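Local coordinates for uncharacterized protein AF_1796 (Archaeoglobus fulgidus, PDB 1VIM) that is of unknown function but belongs to the SIS family and may bind a carbohydrate derivative and act as an isomerase, at residues E35-M40 and D171-E176; Y60-F65 and V94-S99; S117-V122 and S128-M133. All blocks are in the same frame, centred on the assembly; numbering follows the deposited sequence.

Interaction 1: E35-M40 and D171-E176; sequences ETVGEM and DALVAE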
ATOM      1  N   GLU A  35     -24.125 -24.857  -0.268  1.00 19.66           N
ATOM      2  CA  GLU A  35     -24.856 -24.371   0.905  1.00 20.63           C
ATOM      3  C   GLU A  35     -24.013 -23.285   1.583  1.00 18.57           C
ATOM      4  O   GLU A  35     -24.503 -22.212   1.951  1.00 18.19           O
ATOM      5  CB  GLU A  35     -25.113 -25.524   1.892  1.00 22.64           C
ATOM      6  CG  GLU A  35     -26.178 -26.517   1.460  0.65 25.22           C
ATOM      7  CD  GLU A  35     -26.285 -27.718   2.393  0.65 28.52           C
ATOM      8  OE1 GLU A  35     -26.539 -27.523   3.604  0.65 29.73           O
ATOM      9  OE2 GLU A  35     -26.113 -28.862   1.915  0.65 29.77           O
ATOM     10  N   THR A  36     -22.720 -23.566   1.726  1.00 17.52           N
ATOM     11  CA  THR A  36     -21.822 -22.617   2.343  1.00 17.04           C
ATOM     12  C   THR A  36     -21.655 -21.346   1.495  1.00 15.05           C
ATOM     13  O   THR A  36     -21.618 -20.250   2.027  1.00 16.05           O
ATOM     14  CB  THR A  36     -20.471 -23.284   2.631  1.00 18.22           C
ATOM     15  OG1 THR A  36     -20.714 -24.468   3.414  1.00 21.93           O
ATOM     16  CG2 THR A  36     -19.683 -22.432   3.554  1.00 19.25           C
ATOM     17  N   VAL A  37     -21.603 -21.492   0.179  1.00 14.36           N
ATOM     18  CA  VAL A  37     -21.584 -20.335  -0.691  1.00 14.31           C
ATOM     19  C   VAL A  37     -22.810 -19.460  -0.394  1.00 13.89           C
ATOM     20  O   VAL A  37     -22.678 -18.254  -0.241  1.00 12.97           O
ATOM     21  CB  VAL A  37     -21.576 -20.749  -2.165  1.00 14.09           C
ATOM     22  CG1 VAL A  37     -21.826 -19.542  -3.072  1.00 17.13           C
ATOM     23  CG2 VAL A  37     -20.250 -21.454  -2.507  1.00 16.22           C
ATOM     24  N   GLY A  38     -23.996 -20.065  -0.307  1.00 13.62           N
ATOM     25  CA  GLY A  38     -25.188 -19.297   0.010  1.00 13.81           C
ATOM     26  C   GLY A  38     -25.102 -18.559   1.339  1.00 13.41           C
ATOM     27  O   GLY A  38     -25.550 -17.400   1.443  1.00 14.50           O
ATOM     28  N   GLU A  39     -24.551 -19.221   2.367  1.00 13.81           N
ATOM     29  CA  GLU A  39     -24.406 -18.615   3.704  1.00 14.54           C
ATOM     30  C   GLU A  39     -23.441 -17.427   3.647  1.00 13.66           C
ATOM     31  O   GLU A  39     -23.657 -16.389   4.289  1.00 13.45           O
ATOM     32  CB  GLU A  39     -23.906 -19.638   4.734  1.00 16.06           C
ATOM     33  CG  GLU A  39     -24.921 -20.723   5.061  1.00 20.68           C
ATOM     34  CD  GLU A  39     -24.290 -21.922   5.743  1.00 28.67           C
ATOM     35  OE1 GLU A  39     -23.073 -21.878   6.058  1.00 32.15           O
ATOM     36  OE2 GLU A  39     -25.020 -22.922   5.965  1.00 32.62           O
ATOM     37  N   MET A  40     -22.359 -17.589   2.889  1.00 12.81           N
ATOM     38  CA  MET A  40     -21.401 -16.489   2.710  1.00 12.00           C
ATOM     39  C   MET A  40     -22.043 -15.289   2.018  1.00 12.65           C
ATOM     40  O   MET A  40     -21.895 -14.147   2.468  1.00 12.97           O
ATOM     41  CB  MET A  40     -20.166 -16.969   1.930  1.00 12.21           C
ATOM     42  CG  MET A  40     -19.160 -15.864   1.634  1.00 11.44           C
ATOM     43  SD  MET A  40     -17.637 -16.555   0.964  1.00 12.29           S
ATOM     44  CE  MET A  40     -16.624 -15.058   0.824  1.00 11.69           C
ATOM     45  N   ASP A 171     -13.830 -14.746  -7.628  1.00  8.53           N
ATOM     46  CA  ASP A 171     -14.367 -14.207  -8.880  1.00  9.70           C
ATOM     47  C   ASP A 171     -15.634 -14.963  -9.308  1.00  9.95           C
ATOM     48  O   ASP A 171     -16.579 -14.354  -9.836  1.00 10.37           O
ATOM     49  CB  ASP A 171     -13.355 -14.267 -10.013  1.00 11.24           C
ATOM     50  CG  ASP A 171     -12.298 -13.228  -9.908  1.00 14.23           C
ATOM     51  OD1 ASP A 171     -12.560 -12.111  -9.424  1.00 13.99           O
ATOM     52  OD2 ASP A 171     -11.153 -13.471 -10.336  1.00 18.94           O
ATOM     53  N   ALA A 172     -15.705 -16.256  -9.010  1.00 10.89           N
ATOM     54  CA  ALA A 172     -16.933 -17.026  -9.260  1.00  9.95           C
ATOM     55  C   ALA A 172     -18.083 -16.532  -8.386  1.00 10.31           C
ATOM     56  O   ALA A 172     -19.251 -16.452  -8.836  1.00 12.10           O
ATOM     57  CB  ALA A 172     -16.700 -18.510  -9.031  1.00 11.30           C
ATOM     58  N   LEU A 173     -17.771 -16.211  -7.132  1.00  9.98           N
ATOM     59  CA  LEU A 173     -18.752 -15.689  -6.205  1.00 10.55           C
ATOM     60  C   LEU A 173     -19.287 -14.343  -6.719  1.00 10.86           C
ATOM     61  O   LEU A 173     -20.494 -14.081  -6.640  1.00 11.14           O
ATOM     62  CB  LEU A 173     -18.123 -15.569  -4.806  1.00 12.07           C
ATOM     63  CG  LEU A 173     -19.065 -15.175  -3.690  1.00 13.08           C
ATOM     64  CD1 LEU A 173     -19.902 -16.382  -3.340  1.00 16.91           C
ATOM     65  CD2 LEU A 173     -18.213 -14.798  -2.492  1.00 16.17           C
ATOM     66  N   VAL A 174     -18.405 -13.497  -7.244  1.00 10.81           N
ATOM     67  CA  VAL A 174     -18.832 -12.226  -7.844  1.00 11.47           C
ATOM     68  C   VAL A 174     -19.815 -12.482  -8.985  1.00 11.76           C
ATOM     69  O   VAL A 174     -20.835 -11.821  -9.076  1.00 10.74           O
ATOM     70  CB  VAL A 174     -17.610 -11.401  -8.333  1.00 11.60           C
ATOM     71  CG1 VAL A 174     -18.042 -10.283  -9.265  1.00 12.44           C
ATOM     72  CG2 VAL A 174     -16.891 -10.808  -7.139  1.00 12.93           C
ATOM     73  N   ALA A 175     -19.511 -13.439  -9.864  1.00 11.43           N
ATOM     74  CA  ALA A 175     -20.413 -13.774 -10.960  1.00 12.20           C
ATOM     75  C   ALA A 175     -21.792 -14.149 -10.409  1.00 12.30           C
ATOM     76  O   ALA A 175     -22.827 -13.763 -10.972  1.00 12.78           O
ATOM     77  CB  ALA A 175     -19.823 -14.903 -11.759  1.00 11.94           C
ATOM     78  N   GLU A 176     -21.815 -14.928  -9.338  1.00 12.12           N
ATOM     79  CA  GLU A 176     -23.069 -15.380  -8.737  1.00 13.39           C
ATOM     80  C   GLU A 176     -23.852 -14.220  -8.141  1.00 13.37           C
ATOM     81  O   GLU A 176     -25.070 -14.100  -8.352  1.00 14.51           O
ATOM     82  CB  GLU A 176     -22.764 -16.431  -7.676  1.00 14.57           C
ATOM     83  CG  GLU A 176     -23.992 -16.966  -6.955  1.00 16.31           C
ATOM     84  CD  GLU A 176     -24.932 -17.761  -7.849  1.00 18.59           C
ATOM     85  OE1 GLU A 176     -24.517 -18.230  -8.935  1.00 19.00           O
ATOM     86  OE2 GLU A 176     -26.106 -17.917  -7.428  1.00 21.10           O
TER
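Leu-173 meets Val-37 and Met-40 without a flat group on either side: branched and thioether side chains do all the touching, and no ring face or edge is used between the two helices. The ring that borders the contact is Phe-65 of helix 56-71, whose CZ lies 3.9 Å from Leu-173 CD2. Leu-173 is the hub, and its two methyls divide the work. CD1 goes to Val-37, reaching CG1 at 3.7 Å, and the two side chains lie alongside, running in opposite senses. CD2 serves Met-40, whose terminal methyl CE comes within 3.7 Å of it, with SD of Met-40 slightly farther, at 3.9 Å. Met-40 can reach this far because its chain is fully stretched, with CG anti to the backbone N (chi1 177°) and CE trans at the far end (chi3 -176°).

The contact joins helix 34-46 to helix 160-181 in the SIS fold. The first helix lies against one face of the parallel sheet, and the second packs on it from the side away from the strands. Leu-173 also touches Ile-41, while Val-37 reaches Phe-169 and Met-40 reaches Leu-170, so the interface runs on along both helices. Asp-171 and Glu-176 carry their charges to the second subunit: Asp-171 forms a salt bridge with Arg-57 of that subunit, and Glu-176 OE1 accepts a bond from the backbone N of its Leu-14. Glu-176 also bonds to Gln-180 of its own helix.

All three touching residues are buried and the shared surface is small, 147 Å² in total. With methyls and a thioether as the only partners, the two segments meet without hydrogen bonds, so shape and the exclusion of water probably dominate here.

Interaction 2: Y60-F65 and V94-S99; sequences YIAKAF and VGISGS. Unlike the reference sequence in segment 94-99: Gly-95 (reference Ala).
Ile-96 reaches from the strand to the helix with its terminal methyl, which lands on the backbone at Ala-62. CD1 of Ile-96 is 3.6 Å from Ala-62 CA and 3.8 Å from Ala-62 CB, so the small side chain lets the strand residue come down onto the main chain of the helix. One residue earlier, Ile-61 CG2 meets the same Ile-96 CD1 at 3.9 Å, the two isoleucines crossing obliquely. In Ile-61, CG2 stands anti to the backbone N and CG1 beside it (chi1 -61°), which makes CG2 the branch that touches. Farther along the helix, Phe-65 CE2 approaches Val-94 CG1 loosely at 4.5 Å, the methyl lying oblique to the ring.

These pairs form one layer boundary of the alpha-beta-alpha sandwich of the SIS domain. Helix 56-71 runs roughly against strand 94-96, the short axes 8.9 Å apart and at 143° to each other. Val-94 and Ile-96 point toward the helix, while Gly-95 between them has no side chain and takes no part in the contact.

Around this core, the strand is held in the sheet by backbone bonds of Val-94 and Ile-96 to strand 50-53. Ile-61 and Phe-65 also touch Leu-170 of helix 160-181. Past the strand the chain turns into the serine-rich loop that, in SIS domains, commonly takes part in binding the phosphate of a sugar phosphate; here Ser-97 OG is hydrogen-bonded to Thr-102 OG1, and Ser-99 OG to Glu-101 N.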
ATOM      1  N   TYR A  60      -3.352  -9.623  -1.229  1.00  6.95           N
ATOM      2  CA  TYR A  60      -3.613  -9.146  -2.581  1.00  7.42           C
ATOM      3  C   TYR A  60      -4.904  -9.731  -3.131  1.00  7.76           C
ATOM      4  O   TYR A  60      -5.643  -9.035  -3.842  1.00  8.49           O
ATOM      5  CB  TYR A  60      -2.433  -9.421  -3.532  1.00  7.99           C
ATOM      6  CG  TYR A  60      -1.093  -8.970  -2.988  1.00  8.09           C
ATOM      7  CD1 TYR A  60      -0.974  -7.828  -2.175  1.00  9.21           C
ATOM      8  CD2 TYR A  60       0.047  -9.719  -3.261  1.00  8.59           C
ATOM      9  CE1 TYR A  60       0.283  -7.455  -1.659  1.00  9.70           C
ATOM     10  CE2 TYR A  60       1.293  -9.369  -2.735  1.00  8.89           C
ATOM     11  CZ  TYR A  60       1.390  -8.247  -1.956  1.00  8.78           C
ATOM     12  OH  TYR A  60       2.614  -7.939  -1.417  1.00 12.54           O
ATOM     13  N   ILE A  61      -5.199 -10.985  -2.781  1.00  7.23           N
ATOM     14  CA  ILE A  61      -6.467 -11.592  -3.168  1.00  7.31           C
ATOM     15  C   ILE A  61      -7.625 -10.889  -2.454  1.00  7.89           C
ATOM     16  O   ILE A  61      -8.660 -10.594  -3.066  1.00  8.03           O
ATOM     17  CB  ILE A  61      -6.450 -13.088  -2.791  1.00  8.77           C
ATOM     18  CG1 ILE A  61      -5.339 -13.831  -3.523  1.00 11.73           C
ATOM     19  CG2 ILE A  61      -7.832 -13.715  -3.005  1.00 10.17           C
ATOM     20  CD1 ILE A  61      -5.186 -15.210  -3.086  0.65 13.69           C
ATOM     21  N   ALA A  62      -7.442 -10.597  -1.169  1.00  7.81           N
ATOM     22  CA  ALA A  62      -8.460  -9.911  -0.385  1.00  8.09           C
ATOM     23  C   ALA A  62      -8.750  -8.544  -1.009  1.00  8.63           C
ATOM     24  O   ALA A  62      -9.918  -8.155  -1.115  1.00  8.58           O
ATOM     25  CB  ALA A  62      -8.003  -9.760   1.043  1.00  8.95           C
ATOM     26  N   LYS A  63      -7.705  -7.817  -1.414  1.00  7.70           N
ATOM     27  CA  LYS A  63      -7.878  -6.520  -2.072  1.00  7.58           C
ATOM     28  C   LYS A  63      -8.608  -6.648  -3.402  1.00  7.18           C
ATOM     29  O   LYS A  63      -9.521  -5.877  -3.702  1.00  8.09           O
ATOM     30  CB  LYS A  63      -6.557  -5.776  -2.236  1.00  7.85           C
ATOM     31  CG  LYS A  63      -6.022  -5.177  -0.958  1.00  9.00           C
ATOM     32  CD  LYS A  63      -4.688  -4.469  -1.200  1.00 12.30           C
ATOM     33  CE  LYS A  63      -4.465  -3.531  -0.011  1.00 14.20           C
ATOM     34  NZ  LYS A  63      -3.333  -2.586  -0.271  1.00 17.65           N
ATOM     35  N   ALA A  64      -8.258  -7.663  -4.197  1.00  7.10           N
ATOM     36  CA  ALA A  64      -8.949  -7.852  -5.467  1.00  8.23           C
ATOM     37  C   ALA A  64     -10.432  -8.099  -5.247  1.00  7.63           C
ATOM     38  O   ALA A  64     -11.274  -7.539  -5.978  1.00  8.82           O
ATOM     39  CB  ALA A  64      -8.350  -9.006  -6.230  1.00  8.95           C
ATOM     40  N   PHE A  65     -10.766  -8.909  -4.239  1.00  7.76           N
ATOM     41  CA  PHE A  65     -12.150  -9.190  -3.930  1.00  7.61           C
ATOM     42  C   PHE A  65     -12.854  -7.943  -3.406  1.00  8.20           C
ATOM     43  O   PHE A  65     -14.001  -7.634  -3.827  1.00  7.88           O
ATOM     44  CB  PHE A  65     -12.189 -10.326  -2.928  1.00  8.80           C
ATOM     45  CG  PHE A  65     -13.589 -10.744  -2.512  1.00  8.01           C
ATOM     46  CD1 PHE A  65     -14.555 -11.056  -3.451  1.00 10.19           C
ATOM     47  CD2 PHE A  65     -13.883 -10.880  -1.170  1.00 10.32           C
ATOM     48  CE1 PHE A  65     -15.821 -11.475  -3.043  1.00 10.26           C
ATOM     49  CE2 PHE A  65     -15.175 -11.312  -0.755  1.00 10.24           C
ATOM     50  CZ  PHE A  65     -16.126 -11.596  -1.717  1.00 10.25           C
ATOM     51  N   VAL A  94     -14.110 -10.745   6.303  1.00  7.80           N
ATOM     52  CA  VAL A  94     -13.757 -11.888   5.462  1.00  8.17           C
ATOM     53  C   VAL A  94     -12.241 -12.029   5.568  1.00  8.25           C
ATOM     54  O   VAL A  94     -11.496 -11.157   5.126  1.00  8.72           O
ATOM     55  CB  VAL A  94     -14.170 -11.691   3.990  1.00  8.74           C
ATOM     56  CG1 VAL A  94     -13.769 -12.928   3.170  1.00  9.39           C
ATOM     57  CG2 VAL A  94     -15.702 -11.416   3.890  1.00 10.14           C
ATOM     58  N   GLY A  95     -11.785 -13.134   6.137  1.00  8.59           N
ATOM     59  CA  GLY A  95     -10.369 -13.409   6.293  1.00  8.39           C
ATOM     60  C   GLY A  95      -9.942 -14.518   5.363  1.00  8.99           C
ATOM     61  O   GLY A  95     -10.572 -15.575   5.299  1.00  9.82           O
ATOM     62  N   ILE A  96      -8.863 -14.290   4.642  1.00  8.55           N
ATOM     63  CA  ILE A  96      -8.343 -15.258   3.676  1.00  9.51           C
ATOM     64  C   ILE A  96      -7.010 -15.775   4.159  1.00  9.90           C
ATOM     65  O   ILE A  96      -6.072 -15.008   4.351  1.00 10.31           O
ATOM     66  CB  ILE A  96      -8.169 -14.578   2.306  1.00  9.54           C
ATOM     67  CG1 ILE A  96      -9.493 -13.978   1.844  1.00 12.15           C
ATOM     68  CG2 ILE A  96      -7.630 -15.591   1.277  1.00 10.83           C
ATOM     69  CD1 ILE A  96      -9.383 -13.248   0.535  1.00 15.81           C
ATOM     70  N   SER A  97      -6.937 -17.080   4.407  1.00  9.77           N
ATOM     71  CA  SER A  97      -5.710 -17.732   4.905  1.00 10.17           C
ATOM     72  C   SER A  97      -5.746 -19.187   4.532  1.00 10.32           C
ATOM     73  O   SER A  97      -6.654 -19.896   4.957  1.00 11.02           O
ATOM     74  CB  SER A  97      -5.641 -17.603   6.426  1.00 10.61           C
ATOM     75  OG  SER A  97      -4.613 -18.430   6.977  1.00 11.92           O
ATOM     76  N   GLY A  98      -4.758 -19.650   3.770  1.00 11.49           N
ATOM     77  CA  GLY A  98      -4.743 -21.033   3.341  1.00 11.70           C
ATOM     78  C   GLY A  98      -4.739 -22.026   4.488  1.00 11.28           C
ATOM     79  O   GLY A  98      -5.575 -22.947   4.574  1.00 12.58           O
ATOM     80  N   SER A  99      -3.800 -21.818   5.405  1.00 11.80           N
ATOM     81  CA  SER A  99      -3.663 -22.684   6.571  1.00 12.28           C
ATOM     82  C   SER A  99      -4.700 -22.397   7.633  1.00 12.05           C
ATOM     83  O   SER A  99      -4.982 -23.257   8.462  1.00 12.83           O
ATOM     84  CB  SER A  99      -2.284 -22.489   7.191  1.00 12.62           C
ATOM     85  OG  SER A  99      -2.168 -21.176   7.730  1.00 13.10           O
TER

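Interaction 3: S117-V122 and S128-M133; sequences SKLVAV and SSLAKM
Leu-119 and Ala-121 are the strand residues that meet Leu-130 and Met-133 inside a beta-alpha-beta unit, in which strand 118-123 leads through the short helix 129-133 to the parallel strand 136-139, outermost of the sheet within this chain. Strand and helix axes approach to 7.7 Å and run at 142° to each other, as expected where the helix carries the chain back over one face of the sheet to the start of the next strand.

Apolar packing supplies nearly all of the contact. Leu-119 sends CD2 across Met-133, 3.8 Å from its CB, and the same methyl meets Leu-130 CD1 at 4.1 Å. The one methyl thus touches two residues three positions apart on the helix, and it also rests against the carbonyl O of Leu-130. Its reach follows from the first torsion, which sets CG anti to the backbone N (chi1 173°). Met-133 touches through CB, its CG lying beside the backbone N. Val-120 and Val-122, between and beyond these residues, point to the other face of the sheet. Leu-119 and Leu-130 also share a neighbour, Ser-109 of helix 103-115, which lies alongside on the same face.

Hydrogen bonds act within the elements. Ser-128 is the N-cap: its OG accepts from Ala-131 N at 3.2 Å with an N-H...O angle of 160°, and it is also bonded to Lys-125 O. Lys-132 N returns to Ser-128 O at 2.9 Å, whereas the bond from Met-133 N to Leu-130 O is weak, so the short helix is only lightly bonded.

At the other end of the contact, the methyl of Ala-121 sits against the fork of Leu-130, with its CB 3.8 Å from Leu-130 CG and equally far from CD2.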
ATOM      1  N   SER A 117     -18.253  -8.447  15.449  1.00 11.04           N
ATOM      2  CA  SER A 117     -18.388  -8.679  14.023  1.00 10.57           C
ATOM      3  C   SER A 117     -18.554 -10.156  13.718  1.00 10.51           C
ATOM      4  O   SER A 117     -18.025 -11.013  14.435  1.00 12.14           O
ATOM      5  CB  SER A 117     -17.136  -8.129  13.322  1.00 11.18           C
ATOM      6  OG  SER A 117     -17.089  -8.405  11.908  0.65 14.75           O
ATOM      7  N   LYS A 118     -19.239 -10.458  12.624  1.00 10.60           N
ATOM      8  CA  LYS A 118     -19.240 -11.819  12.106  1.00 11.77           C
ATOM      9  C   LYS A 118     -17.972 -12.061  11.273  1.00 10.88           C
ATOM     10  O   LYS A 118     -17.296 -11.104  10.860  1.00 10.78           O
ATOM     11  CB  LYS A 118     -20.514 -12.095  11.295  1.00 12.03           C
ATOM     12  CG  LYS A 118     -21.766 -12.122  12.219  1.00 13.18           C
ATOM     13  CD  LYS A 118     -23.015 -12.463  11.482  1.00 15.20           C
ATOM     14  CE  LYS A 118     -24.208 -12.390  12.420  1.00 16.72           C
ATOM     15  NZ  LYS A 118     -25.423 -12.867  11.686  1.00 20.80           N
ATOM     16  N   LEU A 119     -17.664 -13.331  11.017  1.00 10.53           N
ATOM     17  CA  LEU A 119     -16.432 -13.707  10.339  1.00  9.16           C
ATOM     18  C   LEU A 119     -16.700 -14.816   9.338  1.00  9.87           C
ATOM     19  O   LEU A 119     -17.332 -15.830   9.672  1.00 10.01           O
ATOM     20  CB  LEU A 119     -15.392 -14.172  11.371  1.00 11.02           C
ATOM     21  CG  LEU A 119     -14.076 -14.773  10.862  1.00 11.09           C
ATOM     22  CD1 LEU A 119     -13.223 -13.730  10.099  1.00 12.49           C
ATOM     23  CD2 LEU A 119     -13.249 -15.376  12.025  1.00 13.79           C
ATOM     24  N   VAL A 120     -16.263 -14.590   8.105  1.00  9.22           N
ATOM     25  CA  VAL A 120     -16.191 -15.615   7.087  1.00  9.38           C
ATOM     26  C   VAL A 120     -14.736 -15.967   6.911  1.00  9.49           C
ATOM     27  O   VAL A 120     -13.912 -15.084   6.634  1.00 10.98           O
ATOM     28  CB  VAL A 120     -16.757 -15.149   5.735  1.00 10.04           C
ATOM     29  CG1 VAL A 120     -16.593 -16.227   4.681  1.00 11.34           C
ATOM     30  CG2 VAL A 120     -18.203 -14.697   5.868  1.00 11.69           C
ATOM     31  N   ALA A 121     -14.413 -17.256   7.040  1.00  9.42           N
ATOM     32  CA  ALA A 121     -13.049 -17.723   6.812  1.00 10.03           C
ATOM     33  C   ALA A 121     -12.980 -18.379   5.455  1.00 10.44           C
ATOM     34  O   ALA A 121     -13.695 -19.334   5.205  1.00 12.13           O
ATOM     35  CB  ALA A 121     -12.612 -18.696   7.922  1.00 10.28           C
ATOM     36  N   VAL A 122     -12.115 -17.866   4.581  1.00  9.28           N
ATOM     37  CA  VAL A 122     -11.818 -18.496   3.294  1.00  9.62           C
ATOM     38  C   VAL A 122     -10.473 -19.182   3.483  1.00  9.62           C
ATOM     39  O   VAL A 122      -9.434 -18.516   3.564  1.00  9.62           O
ATOM     40  CB  VAL A 122     -11.766 -17.486   2.134  1.00  9.47           C
ATOM     41  CG1 VAL A 122     -11.440 -18.199   0.833  1.00 11.13           C
ATOM     42  CG2 VAL A 122     -13.076 -16.709   2.032  1.00 10.28           C
ATOM     43  N   SER A 128      -8.930 -25.246  11.355  1.00 16.24           N
ATOM     44  CA  SER A 128      -7.900 -24.275  11.706  1.00 14.40           C
ATOM     45  C   SER A 128      -8.337 -23.275  12.763  1.00 13.91           C
ATOM     46  O   SER A 128      -9.524 -23.130  13.028  1.00 14.37           O
ATOM     47  CB  SER A 128      -7.454 -23.524  10.464  1.00 13.66           C
ATOM     48  OG  SER A 128      -8.552 -22.801   9.894  1.00 13.85           O
ATOM     49  N   SER A 129      -7.377 -22.549  13.341  1.00 13.83           N
ATOM     50  CA  SER A 129      -7.696 -21.477  14.274  1.00 14.34           C
ATOM     51  C   SER A 129      -8.714 -20.478  13.670  1.00 13.46           C
ATOM     52  O   SER A 129      -9.651 -20.049  14.344  1.00 14.17           O
ATOM     53  CB  SER A 129      -6.421 -20.734  14.689  1.00 15.16           C
ATOM     54  OG  SER A 129      -5.512 -21.604  15.377  1.00 18.09           O
ATOM     55  N   LEU A 130      -8.508 -20.068  12.418  1.00 12.84           N
ATOM     56  CA  LEU A 130      -9.403 -19.100  11.821  1.00 12.26           C
ATOM     57  C   LEU A 130     -10.796 -19.683  11.640  1.00 12.92           C
ATOM     58  O   LEU A 130     -11.795 -19.015  11.951  1.00 13.26           O
ATOM     59  CB  LEU A 130      -8.804 -18.653  10.490  1.00 11.35           C
ATOM     60  CG  LEU A 130      -9.563 -17.509   9.829  1.00 10.66           C
ATOM     61  CD1 LEU A 130      -9.430 -16.259  10.705  1.00 12.28           C
ATOM     62  CD2 LEU A 130      -9.081 -17.254   8.433  1.00 11.65           C
ATOM     63  N   ALA A 131     -10.868 -20.919  11.146  1.00 12.73           N
ATOM     64  CA  ALA A 131     -12.157 -21.575  10.903  1.00 12.93           C
ATOM     65  C   ALA A 131     -12.951 -21.755  12.185  1.00 14.11           C
ATOM     66  O   ALA A 131     -14.165 -21.544  12.193  1.00 14.51           O
ATOM     67  CB  ALA A 131     -11.955 -22.893  10.201  1.00 13.84           C
ATOM     68  N   LYS A 132     -12.270 -22.114  13.278  1.00 14.90           N
ATOM     69  CA  LYS A 132     -12.978 -22.323  14.546  1.00 16.31           C
ATOM     70  C   LYS A 132     -13.667 -21.083  15.069  1.00 16.93           C
ATOM     71  O   LYS A 132     -14.656 -21.192  15.790  1.00 17.98           O
ATOM     72  CB  LYS A 132     -12.055 -22.928  15.616  1.00 18.48           C
ATOM     73  CG  LYS A 132     -11.614 -24.344  15.289  1.00 22.64           C
ATOM     74  CD  LYS A 132     -10.793 -24.953  16.414  1.00 26.77           C
ATOM     75  CE  LYS A 132      -9.406 -24.374  16.473  1.00 29.19           C
ATOM     76  NZ  LYS A 132      -8.623 -24.987  17.592  1.00 31.16           N
ATOM     77  N   MET A 133     -13.167 -19.900  14.709  1.00 15.66           N
ATOM     78  CA  MET A 133     -13.769 -18.633  15.100  1.00 16.35           C
ATOM     79  C   MET A 133     -14.892 -18.170  14.172  1.00 14.95           C
ATOM     80  O   MET A 133     -15.618 -17.236  14.506  1.00 15.84           O
ATOM     81  CB  MET A 133     -12.698 -17.526  15.089  1.00 17.40           C
ATOM     82  CG  MET A 133     -11.796 -17.533  16.307  1.00 19.41           C
ATOM     83  SD  MET A 133     -10.714 -16.088  16.331  1.00 21.83           S
ATOM     84  CE  MET A 133      -9.647 -16.491  15.040  1.00 20.02           C
TER

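All three contacts are buried and apolar, but they occupy different layers. Interaction 2 is the most central, about 4 Å from the chain centre, and joins the sheet to helix 56-71. Interaction 1 lies outside it, helix on helix, and Met-40 links it to Val-94. Interaction 3 is on the opposite face and, unlike the other two, touches no other subunit; it alone has a touching residue, Met-133, that is partly exposed. The strands of interactions 2 and 3 are neighbours: Gly-95 N and O probably bond to Val-120 O and Val-122 N, each at 2.9 Å. Met-40 of interaction 1 packs on Val-120 and Val-122, reaching the back of the strand used in interaction 3.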